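Local structure of thin, isoform D (Drosophila melanogaster, 6XG7) at residues V53-D56 / N57-V60; V118-P121 / Q122-L126; A240-D243 / Q244-F248. The protein probably acts as a ubiquitin-protein transferase, whose six-bladed NHL-repeat beta-propeller, the part described here, is likely to serve in protein-protein interaction. All coordinates share one frame; numbering follows the deposited sequence.

Contact 1. Residues V53-D56 / N57-V60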
loop_
_atom_site.group_PDB
_atom_site.type_symbol
_atom_site.label_atom_id
_atom_site.label_comp_id
_atom_site.label_asym_id
_atom_site.label_seq_id
_atom_site.Cartn_x
_atom_site.Cartn_y
_atom_site.Cartn_z
ATOM N N VAL A 53 5.394 2.817 6.504
ATOM C CA VAL A 53 6.379 3.047 7.554
ATOM C C VAL A 53 6.992 4.425 7.345
ATOM O O VAL A 53 7.388 4.778 6.226
ATOM C CB VAL A 53 7.441 1.935 7.609
ATOM C CG1 VAL A 53 8.542 2.274 8.607
ATOM C CG2 VAL A 53 6.783 0.648 8.030
ATOM N N GLY A 54 7.035 5.208 8.410
ATOM C CA GLY A 54 7.610 6.530 8.371
ATOM C C GLY A 54 8.926 6.570 9.113
ATOM O O GLY A 54 9.472 5.535 9.504
ATOM N N PRO A 55 9.467 7.775 9.319
ATOM C CA PRO A 55 10.741 7.910 10.035
ATOM C C PRO A 55 10.707 7.182 11.368
ATOM O O PRO A 55 9.679 7.130 12.048
ATOM C CB PRO A 55 10.867 9.425 10.260
ATOM C CG PRO A 55 9.999 10.049 9.265
ATOM C CD PRO A 55 8.905 9.078 8.934
ATOM N N ASP A 56 11.854 6.635 11.756
ATOM C CA ASP A 56 11.982 6.008 13.066
ATOM C C ASP A 56 11.060 4.791 13.205
ATOM O O ASP A 56 10.611 4.454 14.300
ATOM C CB ASP A 56 11.729 7.049 14.156
ATOM C CG ASP A 56 12.355 6.684 15.460
ATOM O OD1 ASP A 56 13.251 5.811 15.483
ATOM O OD2 ASP A 56 11.938 7.290 16.466
ATOM N N ASN A 57 10.778 4.116 12.086
ATOM C CA ASN A 57 9.905 2.937 12.046
ATOM C C ASN A 57 8.521 3.235 12.605
ATOM O O ASN A 57 7.889 2.389 13.245
ATOM C CB ASN A 57 10.546 1.716 12.709
ATOM C CG ASN A 57 11.589 1.063 11.823
ATOM O OD1 ASN A 57 11.467 1.059 10.600
ATOM N ND2 ASN A 57 12.612 0.509 12.432
ATOM N N SER A 58 8.025 4.430 12.319
ATOM C CA SER A 58 6.661 4.744 12.695
ATOM C C SER A 58 5.694 3.970 11.811
ATOM O O SER A 58 6.008 3.612 10.672
ATOM C CB SER A 58 6.417 6.237 12.553
ATOM O OG SER A 58 6.622 6.612 11.211
ATOM N N ILE A 59 4.516 3.702 12.364
ATOM C CA ILE A 59 3.463 2.935 11.711
ATOM C C ILE A 59 2.367 3.918 11.337
ATOM O O ILE A 59 1.765 4.556 12.211
ATOM C CB ILE A 59 2.906 1.850 12.647
ATOM C CG1 ILE A 59 4.013 0.879 13.040
ATOM C CG2 ILE A 59 1.718 1.138 11.999
ATOM C CD1 ILE A 59 3.620 -0.106 14.147
ATOM N N VAL A 60 2.104 4.042 10.040
ATOM C CA VAL A 60 1.215 5.054 9.499
ATOM C C VAL A 60 0.027 4.339 8.862
ATOM O O VAL A 60 0.211 3.522 7.950
ATOM C CB VAL A 60 1.964 5.922 8.475
ATOM C CG1 VAL A 60 1.043 6.969 7.884
ATOM C CG2 VAL A 60 3.209 6.548 9.126
HETATM O O HOH W 1 11.967 4.229 9.332
#

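Contact 2. Residues V118-P121 / Q122-L126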
loop_
_atom_site.group_PDB
_atom_site.type_symbol
_atom_site.label_atom_id
_atom_site.label_comp_id
_atom_site.label_asym_id
_atom_site.label_seq_id
_atom_site.Cartn_x
_atom_site.Cartn_y
_atom_site.Cartn_z
ATOM N N VAL A 118 -0.702 16.059 -0.254
ATOM C CA VAL A 118 0.619 16.046 0.347
ATOM C C VAL A 118 0.573 16.896 1.607
ATOM O O VAL A 118 0.151 18.057 1.567
ATOM C CB VAL A 118 1.688 16.573 -0.625
ATOM C CG1 VAL A 118 3.049 16.510 0.016
ATOM C CG2 VAL A 118 1.660 15.824 -1.944
ATOM N N LEU A 119 1.012 16.323 2.720
ATOM C CA LEU A 119 1.056 17.008 4.001
ATOM C C LEU A 119 2.484 16.976 4.524
ATOM O O LEU A 119 3.245 16.060 4.224
ATOM C CB LEU A 119 0.081 16.358 4.984
ATOM C CG LEU A 119 -1.377 16.295 4.481
ATOM C CD1 LEU A 119 -1.686 14.894 3.975
ATOM C CD2 LEU A 119 -2.363 16.717 5.559
ATOM N N ASP A 120 2.855 18.002 5.277
ATOM C CA ASP A 120 4.229 18.073 5.755
ATOM C C ASP A 120 4.436 17.043 6.863
ATOM O O ASP A 120 3.491 16.325 7.224
ATOM C CB ASP A 120 4.624 19.514 6.110
ATOM C CG ASP A 120 4.152 19.972 7.476
ATOM O OD1 ASP A 120 3.568 19.191 8.249
ATOM O OD2 ASP A 120 4.390 21.168 7.769
ATOM N N PRO A 121 5.665 16.886 7.369
ATOM C CA PRO A 121 5.931 15.817 8.344
ATOM C C PRO A 121 5.172 15.967 9.643
ATOM O O PRO A 121 5.157 15.019 10.435
ATOM C CB PRO A 121 7.449 15.915 8.575
ATOM C CG PRO A 121 7.970 16.566 7.347
ATOM C CD PRO A 121 6.907 17.548 6.939
ATOM N N GLN A 122 4.579 17.133 9.898
ATOM C CA GLN A 122 3.742 17.367 11.065
ATOM C C GLN A 122 2.265 17.154 10.763
ATOM O O GLN A 122 1.429 17.361 11.645
ATOM C CB GLN A 122 3.950 18.799 11.589
ATOM C CG GLN A 122 5.411 19.278 11.574
ATOM C CD GLN A 122 6.371 18.307 12.261
ATOM O OE1 GLN A 122 5.980 17.559 13.161
ATOM N NE2 GLN A 122 7.635 18.300 11.819
ATOM N N GLY A 123 1.919 16.770 9.538
ATOM C CA GLY A 123 0.530 16.610 9.180
ATOM C C GLY A 123 -0.157 17.855 8.673
ATOM O O GLY A 123 -1.386 17.863 8.582
ATOM N N ARG A 124 0.592 18.901 8.338
ATOM C CA ARG A 124 0.034 20.162 7.862
ATOM C C ARG A 124 -0.131 20.106 6.349
ATOM O O ARG A 124 0.816 19.788 5.630
ATOM C CB ARG A 124 0.998 21.287 8.242
ATOM C CG ARG A 124 0.473 22.700 8.121
ATOM C CD ARG A 124 1.623 23.679 8.378
ATOM N NE ARG A 124 1.166 25.057 8.509
ATOM C CZ ARG A 124 0.677 25.579 9.631
ATOM N NH1 ARG A 124 0.586 24.842 10.735
ATOM N NH2 ARG A 124 0.298 26.845 9.655
ATOM N N PHE A 125 -1.324 20.436 5.866
ATOM C CA PHE A 125 -1.589 20.360 4.439
ATOM C C PHE A 125 -0.638 21.258 3.661
ATOM O O PHE A 125 -0.416 22.422 4.020
ATOM C CB PHE A 125 -3.038 20.765 4.166
ATOM C CG PHE A 125 -3.359 20.952 2.702
ATOM C CD1 PHE A 125 -3.194 22.191 2.082
ATOM C CD2 PHE A 125 -3.835 19.891 1.953
ATOM C CE1 PHE A 125 -3.496 22.358 0.730
ATOM C CE2 PHE A 125 -4.140 20.048 0.605
ATOM C CZ PHE A 125 -3.971 21.277 -0.005
ATOM N N LEU A 126 -0.073 20.708 2.593
ATOM C CA LEU A 126 0.765 21.458 1.671
ATOM C C LEU A 126 0.109 21.637 0.314
ATOM O O LEU A 126 0.123 22.742 -0.233
ATOM C CB LEU A 126 2.121 20.765 1.492
ATOM C CG LEU A 126 2.996 20.704 2.737
ATOM C CD1 LEU A 126 4.232 19.877 2.407
ATOM C CD2 LEU A 126 3.354 22.096 3.238
#

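Contact 3. Residues A240-D243 / Q244-F248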
loop_
_atom_site.group_PDB
_atom_site.type_symbol
_atom_site.label_atom_id
_atom_site.label_comp_id
_atom_site.label_asym_id
_atom_site.label_seq_id
_atom_site.Cartn_x
_atom_site.Cartn_y
_atom_site.Cartn_z
ATOM N N ALA A 240 4.606 -4.497 -0.860
ATOM C CA ALA A 240 5.713 -3.719 -0.331
ATOM C C ALA A 240 7.007 -4.350 -0.810
ATOM O O ALA A 240 7.039 -5.510 -1.232
ATOM C CB ALA A 240 5.701 -3.681 1.201
ATOM N N VAL A 241 8.080 -3.577 -0.744
ATOM C CA VAL A 241 9.403 -4.042 -1.136
ATOM C C VAL A 241 10.401 -3.548 -0.099
ATOM O O VAL A 241 10.291 -2.416 0.381
ATOM C CB VAL A 241 9.739 -3.554 -2.567
ATOM C CG1 VAL A 241 9.890 -2.032 -2.631
ATOM C CG2 VAL A 241 10.964 -4.256 -3.111
ATOM N N ASP A 242 11.376 -4.396 0.264
ATOM C CA ASP A 242 12.424 -3.982 1.189
ATOM C C ASP A 242 13.621 -3.430 0.412
ATOM O O ASP A 242 13.603 -3.316 -0.813
ATOM C CB ASP A 242 12.778 -5.078 2.195
ATOM C CG ASP A 242 13.722 -6.127 1.661
ATOM O OD1 ASP A 242 14.180 -6.073 0.498
ATOM O OD2 ASP A 242 14.018 -7.051 2.453
ATOM N N ASP A 243 14.663 -3.041 1.135
ATOM C CA ASP A 243 15.775 -2.340 0.503
ATOM C C ASP A 243 16.578 -3.208 -0.450
ATOM O O ASP A 243 17.276 -2.667 -1.306
ATOM C CB ASP A 243 16.695 -1.754 1.567
ATOM C CG ASP A 243 16.118 -0.504 2.195
ATOM O OD1 ASP A 243 15.401 0.246 1.494
ATOM O OD2 ASP A 243 16.366 -0.275 3.389
ATOM N N GLN A 244 16.495 -4.525 -0.335
ATOM C CA GLN A 244 17.189 -5.420 -1.247
ATOM C C GLN A 244 16.297 -5.955 -2.350
ATOM O O GLN A 244 16.778 -6.691 -3.215
ATOM C CB GLN A 244 17.802 -6.584 -0.483
ATOM C CG GLN A 244 18.900 -6.126 0.458
ATOM C CD GLN A 244 19.468 -7.259 1.253
ATOM O OE1 GLN A 244 18.955 -7.600 2.317
ATOM N NE2 GLN A 244 20.520 -7.873 0.739
ATOM N N GLY A 245 15.017 -5.632 -2.329
ATOM C CA GLY A 245 14.129 -6.062 -3.377
ATOM C C GLY A 245 13.219 -7.218 -3.042
ATOM O O GLY A 245 12.467 -7.649 -3.918
ATOM N N TYR A 246 13.244 -7.732 -1.813
ATOM C CA TYR A 246 12.256 -8.735 -1.423
ATOM C C TYR A 246 10.871 -8.105 -1.523
ATOM O O TYR A 246 10.682 -6.931 -1.197
ATOM C CB TYR A 246 12.503 -9.244 0.002
ATOM C CG TYR A 246 13.713 -10.141 0.160
ATOM C CD1 TYR A 246 14.965 -9.610 0.417
ATOM C CD2 TYR A 246 13.607 -11.518 0.064
ATOM C CE1 TYR A 246 16.080 -10.423 0.566
ATOM C CE2 TYR A 246 14.712 -12.330 0.198
ATOM C CZ TYR A 246 15.948 -11.777 0.454
ATOM O OH TYR A 246 17.053 -12.588 0.601
ATOM N N ILE A 247 9.905 -8.897 -1.982
ATOM C CA ILE A 247 8.553 -8.430 -2.273
ATOM C C ILE A 247 7.570 -9.121 -1.337
ATOM O O ILE A 247 7.632 -10.343 -1.152
ATOM C CB ILE A 247 8.166 -8.690 -3.739
ATOM C CG1 ILE A 247 9.130 -7.966 -4.684
ATOM C CG2 ILE A 247 6.745 -8.239 -4.020
ATOM C CD1 ILE A 247 8.980 -8.358 -6.155
ATOM N N PHE A 248 6.666 -8.333 -0.759
ATOM C CA PHE A 248 5.682 -8.785 0.209
ATOM C C PHE A 248 4.310 -8.516 -0.373
ATOM O O PHE A 248 4.035 -7.399 -0.813
ATOM C CB PHE A 248 5.840 -8.026 1.523
ATOM C CG PHE A 248 7.222 -8.118 2.088
ATOM C CD1 PHE A 248 8.230 -7.314 1.592
ATOM C CD2 PHE A 248 7.542 -9.065 3.038
ATOM C CE1 PHE A 248 9.504 -7.415 2.069
ATOM C CE2 PHE A 248 8.822 -9.171 3.520
ATOM C CZ PHE A 248 9.807 -8.349 3.021
HETATM O O HOH W 2 16.624 -6.264 3.077
#

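Contact 1. Residues V53-D56 / N57-V60
V53 and N57 run alongside each other on this tight hairpin, both side chains heading in one direction, with V53 CG1 3.7 Å from N57 OD1. The N57 side chain reaches that place because CG stands anti to its own carbonyl carbon (chi1 -77°); its amide continues to S290, whose OG is hydrogen-bonded to N57 ND2. The flank of V53 also covers the S58 carbonyl: CG1 is 3.5 Å from S58 O, and V53 CA makes a CA-H...O contact with the same oxygen at 3.2 Å. S58 sends its side chain to the other side of the ribbon. Its OG sits between the backbone N and the carbonyl carbon, and this torsion folds it over G54, 3.0 Å from G54 CA, where no side chain stands in the way. The hairpin carries a G1 beta bulge, N57 and S58 both facing G54; it joins strands 51-54 and 58-63, the first two strands of an NHL propeller blade. The backbone evidence is a bond from G54 N to S58 O (3.0 Å, 160° at the hydrogen) and another from S58 N to P55 O (3.2 Å), the latter arriving well above the carbonyl plane. Water 1 bridges the bulge, donating to G54 O at 2.8 Å and accepting from N57 N. On the face that carries V53 and I59, both side chains touch L295 and M289 of a neighbouring blade.

Contact 2. Residues V118-P121 / Q122-L126
D120 reaches across the turn with its carboxylate to meet the backbone of Q122 and R124. D120 OD1 accepts from Q122 N (2.8 Å) and R124 N (3.0 Å), and the two N-H groups approach from opposite faces of the carboxylate plane. A chi1 of 81° tucks CG of D120 in over its own backbone, which swings the group over the turn and lets one oxygen be gripped twice. Backbone bonds complete the polar set, G123 N to D120 O at 2.8 Å, D120 N to R124 O at 2.7 Å and L126 N to V118 O at 2.9 Å.

Apolar contacts flank this network. L126 CD1 packs against D120 CB at 3.7 Å, and L119 CD2 approaches F125 CB at 4.3 Å on the side where this non-hydrogen-bonded pair projects. The R124 aliphatic chain runs extended past the carboxylate; its guanidinium is not in contact with D120.

D120 to G123 forms a type I turn, and G123 and R124 both face D120, with phi of G123 at 88°: the type I turn plus G1 bulge of a tight hairpin, here linking the third and fourth strands of an NHL propeller blade.

Contact 3. Residues A240-D243 / Q244-F248
D242 turns its carboxylate back across the turn to take up the N-H groups of Q244 and Y246. Among the polar contacts, D242 OD1 accepts from Q244 N at 2.9 Å and from Y246 N at 3.0 Å, reached from opposite faces of the carboxylate plane, with a weak third bond from G245 N. The second oxygen, D242 OD2, is hydrogen-bonded to Y25 OH, and water 2 donates to Q244 OE1 and weakly to OD2, so the whole carboxylate is held in its rotation. Backbone bonds define the ladder: the hydrogen-bonded pair A240 and F248 exchanges bonds both ways (F248 N to A240 O 2.9 Å), and D242 N meets Y246 O in the carbonyl plane. G245 N to D242 O closes the type I turn, and with phi 103°, G245 forms with Y246 the G1 bulge opposite D242.

The Y246 ring stands almost upright to the D242 carboxylate, their planes 81° apart, with OD2 3.4 Å from Y246 CD1. The F248 ring presents its edge to the strand opposite, CD1 lying 3.6 Å from A240 O. Apolar contact is slighter, A240 CB to F248 CB at 4.4 Å and V241 CG2 to I247 CG1 at the same distance.

Helix 21-26 lies against the side of the hairpin carrying D242, Y246 and F248, Y25 meeting the rings of Y246 and F248 edge-to-face, while A240 and F248 pack on V286 and I288, respectively, of strand 279-288, and I247 is backbone-bonded to F260 in strand 256-260.

Overall arrangement
Following the chain, contact 1 closes the short turn between strands 51-54 and 58-63, contact 2 the turn between 115-119 and 125-129, and contact 3 that between 239-241 and 247-251. The three are strictly in series: none nests in or crosses another. Contacts 1 and 3 each join the first and second strands of their blades, contact 2 the third and fourth. Contacts 1 and 2 have centres about 15 Å apart and contacts 1 and 3 about 16 Å, whereas contacts 2 and 3 are about 27 Å apart; no pair touches. Strand 33-36, from the N terminus, pairs with 303-306 and so closes the propeller ring.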